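Local atomic coordinates of COG0546: Predicted phosphatases (PDB entry 2AH5), a protein that probably acts as a phosphatase of the haloacid dehalogenase-like hydrolase family, although its natural substrate and precise function are not established. Residues L102-K108 with F126-S132; E95-Y100 with V205-F209; L85-I89 with T181-G185; I22-T27 with I43-M47; L11-V16 with M116-I122. One frame throughout, in Å; residues are numbered along the deposited sequence.

Interaction 1 of 5, residues L102-K108 with F126-S132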
# COMPACT_ATOMS: atom_id res chain seq x y z
N LEU A 102 5.27 0.98 -15.01
CA LEU A 102 4.93 0.75 -13.60
C LEU A 102 3.82 1.69 -13.15
O LEU A 102 3.77 2.87 -13.59
CB LEU A 102 6.14 1.05 -12.72
CG LEU A 102 7.48 0.45 -13.11
CD1 LEU A 102 8.54 0.84 -12.11
CD2 LEU A 102 7.38 -1.07 -13.28
N TYR A 103 2.96 1.18 -12.26
CA TYR A 103 1.83 1.95 -11.73
C TYR A 103 1.75 1.76 -10.23
O TYR A 103 2.04 0.67 -9.70
CB TYR A 103 0.50 1.48 -12.36
CG TYR A 103 0.56 1.59 -13.86
CD1 TYR A 103 0.29 2.81 -14.48
CD2 TYR A 103 0.98 0.51 -14.64
CE1 TYR A 103 0.38 2.94 -15.86
CE2 TYR A 103 1.05 0.62 -16.04
CZ TYR A 103 0.75 1.85 -16.63
OH TYR A 103 0.82 1.99 -17.99
N ILE A 104 1.36 2.82 -9.53
CA ILE A 104 0.94 2.62 -8.15
C ILE A 104 -0.57 2.39 -8.09
O ILE A 104 -1.36 3.14 -8.72
CB ILE A 104 1.37 3.80 -7.26
CG1 ILE A 104 2.89 3.74 -7.06
CG2 ILE A 104 0.68 3.75 -5.92
CD1 ILE A 104 3.50 5.06 -6.64
N THR A 105 -0.96 1.39 -7.30
CA THR A 105 -2.38 1.06 -6.98
C THR A 105 -2.54 0.94 -5.46
O THR A 105 -2.15 -0.06 -4.86
CB THR A 105 -2.84 -0.24 -7.65
OG1 THR A 105 -1.92 -1.30 -7.33
CG2 THR A 105 -2.93 -0.08 -9.12
N THR A 106 -3.06 2.00 -4.83
CA THR A 106 -3.11 2.08 -3.38
C THR A 106 -4.52 2.46 -2.91
O THR A 106 -5.30 3.00 -3.68
CB THR A 106 -2.08 3.14 -2.85
OG1 THR A 106 -2.11 3.15 -1.40
CG2 THR A 106 -2.39 4.56 -3.42
N THR A 107 -4.83 2.19 -1.64
CA THR A 107 -6.10 2.70 -1.11
C THR A 107 -5.86 3.96 -0.28
O THR A 107 -6.81 4.50 0.27
CB THR A 107 -6.88 1.66 -0.30
OG1 THR A 107 -6.01 1.10 0.69
CG2 THR A 107 -7.42 0.56 -1.20
N LYS A 108 -4.62 4.45 -0.22
CA LYS A 108 -4.37 5.87 0.14
C LYS A 108 -5.10 6.74 -0.90
O LYS A 108 -5.22 6.34 -2.07
CB LYS A 108 -2.87 6.20 0.10
CG LYS A 108 -2.43 7.35 0.98
CD LYS A 108 -0.99 7.12 1.45
CE LYS A 108 -0.86 7.50 2.93
NZ LYS A 108 0.15 6.69 3.67
N PHE A 126 6.86 6.05 -12.36
CA PHE A 126 5.52 5.54 -12.66
C PHE A 126 4.80 6.18 -13.84
O PHE A 126 4.88 7.40 -14.04
CB PHE A 126 4.65 5.58 -11.37
CG PHE A 126 5.26 4.81 -10.24
CD1 PHE A 126 5.10 3.43 -10.19
CD2 PHE A 126 6.08 5.43 -9.30
CE1 PHE A 126 5.72 2.67 -9.20
CE2 PHE A 126 6.67 4.70 -8.28
CZ PHE A 126 6.50 3.30 -8.24
N ASP A 127 4.06 5.37 -14.59
CA ASP A 127 3.22 5.90 -15.67
C ASP A 127 1.82 6.28 -15.21
O ASP A 127 1.05 6.84 -15.99
CB ASP A 127 3.11 4.91 -16.81
CG ASP A 127 4.40 4.79 -17.61
OD1 ASP A 127 5.43 5.42 -17.26
OD2 ASP A 127 4.37 4.05 -18.61
N GLY A 128 1.50 5.98 -13.95
CA GLY A 128 0.21 6.33 -13.36
C GLY A 128 0.25 6.05 -11.88
O GLY A 128 0.93 5.14 -11.44
N ILE A 129 -0.47 6.86 -11.12
CA ILE A 129 -0.61 6.65 -9.70
C ILE A 129 -2.11 6.75 -9.40
O ILE A 129 -2.74 7.80 -9.64
CB ILE A 129 0.18 7.69 -8.87
CG1 ILE A 129 1.69 7.60 -9.17
CG2 ILE A 129 -0.15 7.53 -7.33
CD1 ILE A 129 2.54 8.55 -8.35
N TYR A 130 -2.65 5.66 -8.89
CA TYR A 130 -4.09 5.48 -8.64
C TYR A 130 -4.31 5.18 -7.16
O TYR A 130 -3.74 4.23 -6.63
CB TYR A 130 -4.62 4.35 -9.53
CG TYR A 130 -4.42 4.69 -11.00
CD1 TYR A 130 -5.31 5.55 -11.63
CD2 TYR A 130 -3.32 4.23 -11.72
CE1 TYR A 130 -5.14 5.93 -12.95
CE2 TYR A 130 -3.13 4.60 -13.08
CZ TYR A 130 -4.06 5.46 -13.67
OH TYR A 130 -3.98 5.88 -14.99
N GLY A 131 -5.13 6.00 -6.51
CA GLY A 131 -5.48 5.77 -5.09
C GLY A 131 -7.00 5.74 -4.93
O GLY A 131 -7.72 5.65 -5.92
N SER A 132 -7.47 5.80 -3.69
CA SER A 132 -8.89 5.68 -3.42
C SER A 132 -9.61 6.97 -3.81
O SER A 132 -9.02 8.06 -3.75
CB SER A 132 -9.15 5.37 -1.95
OG SER A 132 -8.66 6.41 -1.15
O HOH W 1 6.79 3.41 -15.64
O HOH W 2 1.64 4.04 -19.64
O HOH W 3 -7.88 6.48 1.28
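Ile-104 sets its CD1 over one face of the Phe-126 ring, 3.7 Å from the ring centroid and 14° off the normal, a CH-pi contact displaced toward the rim. Its CG1 stands opposite the carbonyl carbon (chi1 -72°), and the extended chain reaches the ring. Beside it Ile-129 points the same way, with Ile-104 CD1 and Ile-129 CD1 4.0 Å apart. Leu-102 CB meets Phe-126 CD1 at 3.6 Å. On the face that carries Tyr-103 and Tyr-130, CD1 of Tyr-103 comes to the edge of the Tyr-130 ring, while Tyr-103 CE1 packs 3.5 Å from Asp-127 CB. A water bonded to Tyr-103 OH and Asp-127 OD2 bridges their polar ends.

Most of these side chains come from two parallel strands, 102-106 and 128-132, whose axes run 8° apart, with Phe-126 and Asp-127 in the chain leading into the second. With helix 110-119 the strands form a beta-alpha-beta unit at one margin of the parallel sheet of this Rossmann-like fold. Ile-104 bonds to strand 128-132 through both backbone polar atoms: its N donates to Gly-128 O (3.0 Å) and its O accepts from Tyr-130 N. Thr-106 N donates to Tyr-130 O. At the opposite ends, Asp-127 N reaches Leu-102 O at 2.7 Å, almost straight off the carbonyl, whereas Ser-132 N sits above the carbonyl plane of Lys-108 O at 2.8 Å.

Farther out, Thr-106 OG1 accepts from Lys-108 N in an ST turn, and Lys-108 NZ makes a salt bridge with Asp-12. Helix 110-119 covers Ile-129, helix 139-149 covers Thr-105, and Tyr-130 OH bonds to His-150.

Interaction 2 of 5, residues E95-Y100 with V205-F209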
# COMPACT_ATOMS: atom_id res chain seq x y z
N GLU A 95 15.46 -0.80 -12.22
CA GLU A 95 15.57 -2.02 -13.00
C GLU A 95 14.26 -2.40 -13.69
O GLU A 95 14.25 -2.63 -14.90
CB GLU A 95 16.07 -3.17 -12.12
CG GLU A 95 17.55 -3.04 -11.74
CD GLU A 95 18.45 -2.98 -12.98
OE1 GLU A 95 18.40 -3.94 -13.78
OE2 GLU A 95 19.16 -1.97 -13.17
N LEU A 96 13.15 -2.43 -12.95
CA LEU A 96 11.86 -2.82 -13.55
C LEU A 96 11.36 -1.78 -14.56
O LEU A 96 10.91 -2.16 -15.64
CB LEU A 96 10.79 -3.09 -12.49
CG LEU A 96 10.89 -4.40 -11.71
CD1 LEU A 96 9.86 -4.40 -10.56
CD2 LEU A 96 10.67 -5.62 -12.58
N SER A 97 11.50 -0.49 -14.22
CA SER A 97 11.00 0.60 -15.08
C SER A 97 11.67 0.64 -16.45
O SER A 97 11.08 1.14 -17.42
CB SER A 97 11.16 1.95 -14.39
OG SER A 97 12.53 2.29 -14.32
N SER A 98 12.90 0.10 -16.54
CA SER A 98 13.58 -0.00 -17.81
C SER A 98 13.02 -1.09 -18.74
O SER A 98 13.35 -1.11 -19.92
CB SER A 98 15.11 -0.12 -17.63
OG SER A 98 15.48 -1.37 -17.09
N SER A 99 12.14 -1.96 -18.23
CA SER A 99 11.53 -3.02 -19.04
C SER A 99 9.99 -3.04 -19.02
O SER A 99 9.36 -3.70 -19.85
CB SER A 99 12.03 -4.41 -18.58
OG SER A 99 13.44 -4.51 -18.70
N TYR A 100 9.39 -2.33 -18.07
CA TYR A 100 7.93 -2.32 -17.92
C TYR A 100 7.41 -0.95 -17.52
O TYR A 100 8.07 -0.24 -16.78
CB TYR A 100 7.51 -3.26 -16.78
CG TYR A 100 7.84 -4.72 -16.97
CD1 TYR A 100 6.95 -5.56 -17.62
CD2 TYR A 100 9.03 -5.25 -16.48
CE1 TYR A 100 7.23 -6.93 -17.80
CE2 TYR A 100 9.34 -6.60 -16.65
CZ TYR A 100 8.42 -7.43 -17.32
OH TYR A 100 8.69 -8.78 -17.51
N VAL A 205 12.62 -9.77 -6.21
CA VAL A 205 11.45 -9.54 -7.09
C VAL A 205 11.84 -9.70 -8.56
O VAL A 205 11.06 -10.15 -9.39
CB VAL A 205 10.86 -8.13 -6.86
CG1 VAL A 205 9.80 -7.82 -7.91
CG2 VAL A 205 10.21 -8.02 -5.46
N LEU A 206 13.07 -9.31 -8.86
CA LEU A 206 13.53 -9.17 -10.23
C LEU A 206 13.59 -10.50 -10.95
O LEU A 206 13.33 -10.57 -12.13
CB LEU A 206 14.91 -8.52 -10.24
CG LEU A 206 14.89 -7.06 -9.86
CD1 LEU A 206 16.33 -6.60 -9.66
CD2 LEU A 206 14.19 -6.23 -10.96
N ALA A 207 13.93 -11.55 -10.20
CA ALA A 207 14.08 -12.91 -10.73
C ALA A 207 12.79 -13.44 -11.36
O ALA A 207 12.84 -14.23 -12.30
CB ALA A 207 14.56 -13.86 -9.62
N TYR A 208 11.63 -13.01 -10.85
CA TYR A 208 10.37 -13.45 -11.42
C TYR A 208 10.26 -13.05 -12.87
O TYR A 208 9.74 -13.81 -13.67
CB TYR A 208 9.15 -12.93 -10.64
CG TYR A 208 7.85 -13.56 -11.09
CD1 TYR A 208 7.66 -14.94 -11.01
CD2 TYR A 208 6.80 -12.78 -11.60
CE1 TYR A 208 6.47 -15.53 -11.41
CE2 TYR A 208 5.60 -13.36 -12.01
CZ TYR A 208 5.44 -14.73 -11.91
OH TYR A 208 4.26 -15.35 -12.29
N PHE A 209 10.77 -11.86 -13.19
CA PHE A 209 10.71 -11.32 -14.52
C PHE A 209 11.92 -11.71 -15.40
O PHE A 209 12.13 -11.14 -16.46
CB PHE A 209 10.49 -9.80 -14.43
CG PHE A 209 9.33 -9.42 -13.56
CD1 PHE A 209 8.04 -9.31 -14.09
CD2 PHE A 209 9.51 -9.22 -12.18
CE1 PHE A 209 6.95 -8.97 -13.28
CE2 PHE A 209 8.41 -8.88 -11.35
CZ PHE A 209 7.12 -8.77 -11.91
O HOH W 4 11.96 -8.79 -17.66
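Leu-96 lays its CD2 over one face of the Phe-209 ring, 4.2 Å from the centroid and 28° off the normal, which meets the geometry of a CH-pi contact; the two side chains cross at about a right angle. The same leucine uses its other atoms elsewhere: CG is 3.8 Å from Leu-206 CD2, and CD1 approaches Val-205 CG1 more loosely. Leu-206 CD2 thus meets two successive residues, since it also touches Glu-95 CB at 3.8 Å. Tyr-100 reaches Phe-209 from another direction. Its OH arrives at the edge of the phenylalanine ring, 3.5 Å from Phe-209 CD1, and the two rings are oblique, with centroids 5.3 Å apart and planes at 65°.

No direct hydrogen bond joins the segments, but one water donates to Phe-209 O at 2.6 Å and, over a longer 3.3 Å, to Tyr-100 OH. Behind this first shell, Leu-96 O accepts from both Ser-99 N and Tyr-100 N, which ties the backbone of Tyr-100 to the leucine it works beside. On the other segment, Tyr-208 CD2 lies over the face of Phe-209 opposite Leu-96, and Val-205 CG1 is in plane at its edge, so the ring is bounded on several sides.

Helix 89-97, which precedes strand 102-106, and the short, weakly bonded helix 204-208 near the C terminus therefore meet on the same side of the parallel sheet: Leu-96, Tyr-100 and Phe-209 all rest on Ile-7 of strand 6-9, while Val-205 and Phe-209 extend the cover to Ile-160 and Ile-158 of strand 157-161.

Interaction 3 of 5, residues L85-I89 with T181-G185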
# COMPACT_ATOMS: atom_id res chain seq x y z
N LEU A 85 11.85 5.39 1.96
CA LEU A 85 11.83 4.18 1.13
C LEU A 85 12.43 3.01 1.88
O LEU A 85 13.35 3.19 2.69
CB LEU A 85 12.62 4.40 -0.16
CG LEU A 85 12.10 5.51 -1.07
CD1 LEU A 85 13.01 5.60 -2.30
CD2 LEU A 85 10.66 5.27 -1.51
N PHE A 86 11.92 1.81 1.62
CA PHE A 86 12.60 0.61 2.10
C PHE A 86 13.96 0.48 1.39
O PHE A 86 14.15 1.03 0.31
CB PHE A 86 11.74 -0.65 1.86
CG PHE A 86 10.63 -0.81 2.84
CD1 PHE A 86 10.89 -1.25 4.15
CD2 PHE A 86 9.31 -0.54 2.47
CE1 PHE A 86 9.86 -1.41 5.07
CE2 PHE A 86 8.26 -0.70 3.41
CZ PHE A 86 8.56 -1.14 4.70
N PRO A 87 14.91 -0.24 2.01
CA PRO A 87 16.23 -0.40 1.35
C PRO A 87 16.10 -1.02 -0.05
O PRO A 87 15.21 -1.82 -0.25
CB PRO A 87 16.95 -1.36 2.28
CG PRO A 87 16.31 -1.11 3.65
CD PRO A 87 14.85 -0.90 3.33
N GLN A 88 16.96 -0.62 -1.01
CA GLN A 88 16.99 -1.22 -2.37
C GLN A 88 15.74 -0.94 -3.26
O GLN A 88 15.63 -1.44 -4.40
CB GLN A 88 17.24 -2.74 -2.28
CG GLN A 88 18.50 -3.16 -1.50
CD GLN A 88 19.76 -2.48 -2.02
OE1 GLN A 88 20.37 -1.67 -1.33
NE2 GLN A 88 20.13 -2.80 -3.26
N ILE A 89 14.80 -0.14 -2.77
CA ILE A 89 13.61 0.16 -3.58
C ILE A 89 13.95 0.95 -4.85
O ILE A 89 13.44 0.65 -5.93
CB ILE A 89 12.47 0.86 -2.77
CG1 ILE A 89 11.85 -0.11 -1.77
CG2 ILE A 89 11.39 1.40 -3.71
CD1 ILE A 89 11.14 -1.39 -2.39
N THR A 181 7.48 -9.55 1.90
CA THR A 181 7.43 -9.80 3.34
C THR A 181 8.32 -8.85 4.15
O THR A 181 8.47 -9.05 5.37
CB THR A 181 7.81 -11.26 3.67
OG1 THR A 181 9.17 -11.49 3.27
CG2 THR A 181 6.92 -12.26 2.92
N TRP A 182 8.93 -7.87 3.48
CA TRP A 182 9.76 -6.84 4.16
C TRP A 182 8.88 -5.72 4.74
O TRP A 182 9.40 -4.78 5.36
CB TRP A 182 10.82 -6.26 3.22
CG TRP A 182 10.29 -5.44 2.07
CD1 TRP A 182 9.74 -4.18 2.14
CD2 TRP A 182 10.28 -5.81 0.69
NE1 TRP A 182 9.39 -3.75 0.88
CE2 TRP A 182 9.69 -4.73 -0.03
CE3 TRP A 182 10.69 -6.95 -0.01
CZ2 TRP A 182 9.50 -4.77 -1.41
CZ3 TRP A 182 10.50 -6.98 -1.40
CH2 TRP A 182 9.91 -5.90 -2.09
N GLY A 183 7.57 -5.83 4.53
CA GLY A 183 6.64 -4.75 4.85
C GLY A 183 5.74 -5.03 6.04
O GLY A 183 6.17 -5.66 7.02
N PHE A 184 4.50 -4.58 5.94
CA PHE A 184 3.64 -4.51 7.12
C PHE A 184 2.80 -5.76 7.35
O PHE A 184 2.55 -6.12 8.50
CB PHE A 184 2.80 -3.21 7.13
CG PHE A 184 3.63 -1.95 7.00
CD1 PHE A 184 4.94 -1.90 7.50
CD2 PHE A 184 3.10 -0.81 6.41
CE1 PHE A 184 5.71 -0.74 7.38
CE2 PHE A 184 3.86 0.36 6.29
CZ PHE A 184 5.17 0.38 6.77
N GLY A 185 2.40 -6.44 6.27
CA GLY A 185 1.63 -7.66 6.39
C GLY A 185 2.52 -8.83 6.78
O GLY A 185 3.73 -8.83 6.50
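The type II beta turn from Phe-86 to Ile-89, leading from strand 84-85 into helix 89-97, meets the loop after strand 176-180 through an edge-to-face pair in which Trp-182 turns its edge toward the face of Phe-86. The centroids of the Phe-86 ring and the five-membered ring of Trp-182 are 4.6 Å apart, with planes at 63°. Trp-182 CD1 stands over the centre of the phenyl ring, 3.6 Å from Phe-86 CG. The indole is brought there with CG of Trp-182 between its backbone N and carbonyl carbon (chi1 67°). The benzo side of the indole is met by Ile-89, whose CD1 lies 3.9 Å from Trp-182 CZ2. Along the rim of Phe-86, CE1 is 3.4 Å from Trp-182 O, and Phe-184 CE1 comes to the ring edge 3.9 Å from Phe-86 CZ.

Outside the pair, Trp-182 NE1 donates to Thr-14 O and Phe-184 N to Asp-162 OD2, which fix the loop relative to the probable catalytic end of the sheet. Because no hydrogen bond spans the two segments, their cohesion is aromatic and dispersive: the indole edge, probably slightly positive, faces the pi electrons of Phe-86, while its N-H is spent on a backbone carbonyl.

Interaction 4 of 5, residues I22-T27 with I43-M47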
# COMPACT_ATOMS: atom_id res chain seq x y z
N ILE A 22 2.60 6.78 10.39
CA ILE A 22 1.31 6.14 10.67
C ILE A 22 1.19 5.91 12.18
O ILE A 22 0.18 6.29 12.78
CB ILE A 22 1.17 4.80 9.88
CG1 ILE A 22 1.16 5.09 8.37
CG2 ILE A 22 -0.12 4.04 10.27
CD1 ILE A 22 1.25 3.78 7.50
N HIS A 23 2.24 5.35 12.77
CA HIS A 23 2.27 5.12 14.21
C HIS A 23 2.02 6.43 14.95
O HIS A 23 1.19 6.47 15.85
CB HIS A 23 3.62 4.54 14.64
CG HIS A 23 3.68 4.15 16.09
ND1 HIS A 23 3.98 5.06 17.09
CD2 HIS A 23 3.49 2.96 16.71
CE1 HIS A 23 3.98 4.44 18.26
NE2 HIS A 23 3.70 3.17 18.05
N ASN A 24 2.74 7.49 14.58
CA ASN A 24 2.57 8.79 15.22
C ASN A 24 1.17 9.39 15.06
O ASN A 24 0.62 10.04 15.98
CB ASN A 24 3.63 9.78 14.72
CG ASN A 24 5.03 9.50 15.28
OD1 ASN A 24 5.20 8.68 16.18
ND2 ASN A 24 6.03 10.19 14.73
N ALA A 25 0.59 9.22 13.88
CA ALA A 25 -0.79 9.66 13.68
C ALA A 25 -1.74 8.91 14.64
O ALA A 25 -2.63 9.53 15.23
CB ALA A 25 -1.20 9.49 12.23
N PHE A 26 -1.58 7.58 14.79
CA PHE A 26 -2.42 6.85 15.75
C PHE A 26 -2.25 7.34 17.19
O PHE A 26 -3.24 7.60 17.89
CB PHE A 26 -2.20 5.35 15.68
CG PHE A 26 -2.97 4.70 14.58
CD1 PHE A 26 -2.30 4.16 13.50
CD2 PHE A 26 -4.37 4.68 14.60
CE1 PHE A 26 -2.99 3.57 12.45
CE2 PHE A 26 -5.09 4.07 13.54
CZ PHE A 26 -4.39 3.53 12.47
N THR A 27 -1.01 7.49 17.60
CA THR A 27 -0.73 7.84 19.01
C THR A 27 -1.15 9.29 19.30
O THR A 27 -1.58 9.61 20.42
CB THR A 27 0.74 7.57 19.43
OG1 THR A 27 1.61 8.35 18.61
CG2 THR A 27 1.11 6.05 19.26
N ILE A 43 -0.43 -1.56 16.77
CA ILE A 43 -0.45 -0.47 15.77
C ILE A 43 0.12 -0.91 14.41
O ILE A 43 -0.38 -0.47 13.36
CB ILE A 43 0.18 0.86 16.31
CG1 ILE A 43 -0.66 1.39 17.48
CG2 ILE A 43 0.27 1.93 15.19
CD1 ILE A 43 -0.01 2.53 18.28
N ARG A 44 1.11 -1.80 14.42
CA ARG A 44 1.59 -2.43 13.18
C ARG A 44 0.44 -3.10 12.41
O ARG A 44 0.38 -3.05 11.17
CB ARG A 44 2.71 -3.45 13.48
CG ARG A 44 4.08 -2.80 13.64
CD ARG A 44 5.24 -3.79 13.50
NE ARG A 44 5.50 -4.59 14.71
CZ ARG A 44 6.04 -4.13 15.83
NH1 ARG A 44 6.37 -2.85 15.94
NH2 ARG A 44 6.23 -4.94 16.86
N GLY A 45 -0.47 -3.70 13.18
CA GLY A 45 -1.63 -4.39 12.65
C GLY A 45 -2.63 -3.45 12.01
O GLY A 45 -3.45 -3.87 11.20
N PHE A 46 -2.57 -2.16 12.39
CA PHE A 46 -3.40 -1.12 11.76
C PHE A 46 -2.86 -0.59 10.41
O PHE A 46 -3.48 0.30 9.80
CB PHE A 46 -3.61 0.08 12.69
CG PHE A 46 -4.25 -0.23 14.03
CD1 PHE A 46 -4.92 -1.43 14.28
CD2 PHE A 46 -4.21 0.74 15.05
CE1 PHE A 46 -5.51 -1.68 15.53
CE2 PHE A 46 -4.80 0.50 16.30
CZ PHE A 46 -5.44 -0.70 16.54
N MSE A 47 -1.70 -1.07 9.98
CA MSE A 47 -1.08 -0.60 8.73
C MSE A 47 -1.53 -1.47 7.55
O MSE A 47 -0.92 -2.52 7.27
CB MSE A 47 0.45 -0.58 8.87
CG MSE A 47 0.89 0.23 10.08
SE MSE A 47 2.82 0.32 10.34
CE MSE A 47 2.82 1.50 12.08
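His-23 swings its CG opposite the backbone N (chi1 -174°), bringing the imidazole across Ile-43 at about a right angle, whereas Phe-26 holds CG opposite the carbonyl carbon (chi1 -82°) and brings its ring against both Ile-43 and Phe-46. Met-47, a selenomethionine, is extended beyond CG, and its CE ends near the backbone of His-23. Ile-43 is shared out branch by branch: CG2 lies 3.7 Å from His-23 CD2 and 3.8 Å from Phe-26 CD1, while CD1 touches Thr-27 CG2 at 3.8 Å. Phe-46 presents its edge to the face of Phe-26, with CD2 over the ring centre, centroids 5.0 Å apart and planes at 58°. Its CB packs against the phenyl rim, 3.6 Å from Phe-26 CE1. Elsewhere, Ile-22 CG2 meets Met-47 CG at 3.9 Å.

Helices 19-33 and 40-45 belong to the mainly helical region between strands 16-17 and 84-85, probably the cap found in many relatives. Tyr-71 of helix 64-79 and Phe-55 make further edge-to-face contacts with Phe-26. No hydrogen bond spans the segments: their union is apolar, Ile-43 among His-23, Phe-26 and Thr-27, Met-47 on Ile-22, and one edge-to-face pair whose geometry is consistent with favourable electrostatics.

Interaction 5 of 5, residues L11-V16 with M116-I122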
# COMPACT_ATOMS: atom_id res chain seq x y z
N LEU A 11 1.82 1.02 -2.13
CA LEU A 11 2.70 2.15 -1.77
C LEU A 11 3.22 1.92 -0.37
O LEU A 11 4.33 1.47 -0.21
CB LEU A 11 1.95 3.50 -1.85
CG LEU A 11 2.76 4.78 -1.61
CD1 LEU A 11 3.98 4.86 -2.52
CD2 LEU A 11 1.85 6.01 -1.82
N ASP A 12 2.40 2.24 0.64
CA ASP A 12 2.75 1.99 2.04
C ASP A 12 3.02 0.52 2.28
O ASP A 12 2.28 -0.33 1.83
CB ASP A 12 1.59 2.39 2.96
CG ASP A 12 1.22 3.81 2.81
OD1 ASP A 12 1.88 4.63 3.45
OD2 ASP A 12 0.30 4.12 2.02
N GLY A 13 4.10 0.22 3.00
CA GLY A 13 4.41 -1.16 3.36
C GLY A 13 5.06 -1.97 2.26
O GLY A 13 5.45 -3.09 2.49
N THR A 14 5.17 -1.39 1.07
CA THR A 14 5.80 -2.08 -0.06
C THR A 14 6.97 -1.24 -0.60
O THR A 14 8.13 -1.62 -0.47
CB THR A 14 4.73 -2.37 -1.15
OG1 THR A 14 3.77 -3.30 -0.64
CG2 THR A 14 5.37 -2.94 -2.40
N LEU A 15 6.65 -0.08 -1.18
CA LEU A 15 7.68 0.86 -1.63
C LEU A 15 8.17 1.71 -0.46
O LEU A 15 9.37 2.00 -0.33
CB LEU A 15 7.13 1.77 -2.74
CG LEU A 15 6.64 1.05 -4.00
CD1 LEU A 15 5.85 1.97 -4.91
CD2 LEU A 15 7.81 0.42 -4.74
N VAL A 16 7.23 2.07 0.41
CA VAL A 16 7.46 3.14 1.38
C VAL A 16 7.30 2.61 2.79
O VAL A 16 6.26 2.07 3.14
CB VAL A 16 6.53 4.38 1.14
CG1 VAL A 16 6.80 5.42 2.22
CG2 VAL A 16 6.81 4.99 -0.26
N MSE A 116 3.22 11.77 -1.59
CA MSE A 116 4.24 10.89 -1.01
C MSE A 116 5.27 10.43 -2.07
O MSE A 116 6.49 10.55 -1.86
CB MSE A 116 3.59 9.68 -0.33
CG MSE A 116 4.58 8.62 0.17
SE MSE A 116 3.65 7.26 1.28
CE MSE A 116 2.46 8.59 2.24
N ALA A 117 4.79 9.94 -3.21
CA ALA A 117 5.73 9.52 -4.25
C ALA A 117 6.65 10.67 -4.68
O ALA A 117 7.85 10.46 -4.83
CB ALA A 117 5.01 8.92 -5.45
N LYS A 118 6.11 11.88 -4.86
CA LYS A 118 6.97 13.03 -5.20
C LYS A 118 7.97 13.38 -4.07
O LYS A 118 9.16 13.60 -4.34
CB LYS A 118 6.14 14.26 -5.59
CG LYS A 118 6.88 15.24 -6.47
CD LYS A 118 5.94 15.91 -7.51
CE LYS A 118 6.66 16.10 -8.86
NZ LYS A 118 5.77 16.43 -10.04
N ASN A 119 7.49 13.39 -2.83
CA ASN A 119 8.35 13.64 -1.66
C ASN A 119 9.56 12.70 -1.54
O ASN A 119 10.66 13.12 -1.17
CB ASN A 119 7.52 13.58 -0.36
CG ASN A 119 6.52 14.72 -0.23
OD1 ASN A 119 6.51 15.66 -1.04
ND2 ASN A 119 5.66 14.63 0.78
N LEU A 120 9.35 11.43 -1.85
CA LEU A 120 10.37 10.40 -1.68
C LEU A 120 11.14 10.13 -2.96
O LEU A 120 11.99 9.22 -3.01
CB LEU A 120 9.75 9.12 -1.12
CG LEU A 120 9.25 9.30 0.32
CD1 LEU A 120 8.45 8.09 0.75
CD2 LEU A 120 10.37 9.59 1.35
N GLU A 121 10.86 10.97 -3.96
CA GLU A 121 11.61 11.01 -5.24
C GLU A 121 11.41 9.79 -6.14
O GLU A 121 12.29 9.44 -6.93
CB GLU A 121 13.11 11.26 -4.94
CG GLU A 121 13.27 12.46 -4.03
CD GLU A 121 14.67 13.03 -3.93
OE1 GLU A 121 15.65 12.33 -4.29
OE2 GLU A 121 14.77 14.18 -3.47
N ILE A 122 10.23 9.17 -6.04
CA ILE A 122 9.92 7.96 -6.83
C ILE A 122 8.78 8.16 -7.83
O ILE A 122 8.52 7.29 -8.66
CB ILE A 122 9.68 6.70 -5.94
CG1 ILE A 122 8.45 6.85 -5.02
CG2 ILE A 122 10.98 6.33 -5.16
CD1 ILE A 122 7.93 5.49 -4.47
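Selenium contacts come first: SE of Met-116, a selenomethionine, is 3.8 Å from Leu-11 CD2 and 3.8 Å from Val-16 CG1, and it also faces Asp-12 OD1 at 3.8 Å. Leu-11 is turned to it by a CG opposite the backbone N (chi1 -176°), and Met-116 bends at its last torsion. Among purely aliphatic contacts, Val-16 and Leu-120 meet tip to tip, with Val-16 CG1 a tight 3.5 Å from Leu-120 CD1. Ile-122 CD1 packs on the loop as well, 4.1 Å from Leu-15 CD1 and at the limit of touch with Leu-11 CD1.

Backbone bonds shape both partners. Leu-11 O accepts from the N atoms of Thr-14, Leu-15 and Val-16, curling the loop, and Gly-13 N donates to Val-16 O at 2.8 Å. Helix 110-119 ends in a Schellman motif with Glu-121 at C-prime, where Ile-122 N bonds to Ala-117 O (3.0 Å), which directs Ile-122 back to the loop.

Asp-12 and Thr-14 fit the DxDx(T/V) signature of haloacid dehalogenase relatives, so this loop probably borders the active site, with apolar contacts from Met-116, Leu-120 and Ile-122 packing against it, while Asp-12, although it touches Met-116, finds polar partners such as Ser-18 OG outside the two segments.

How the interactions relate
From the N terminus, interaction 5 opens first at 11-16, and its loop, closed at 116-122, encloses interaction 4, which is complete by residue 47 and stays within the helical region. Interaction 3 opens next at 85-89 and interaction 2 at 95-100; each crosses interaction 5, and they cross each other because 181-185 precedes 205-209. Interaction 1 is nested inside both of their loops and crosses interaction 5, whose helix 110-119 connects its two strands. Interactions 1 and 5 touch, the loops of 3 and 5 are bonded together, and Phe-184 on Met-47 joins interaction 3 to the helical region. Interaction 2 joins helix 89-97 and what follows to the helix near the C terminus, against one sheet face.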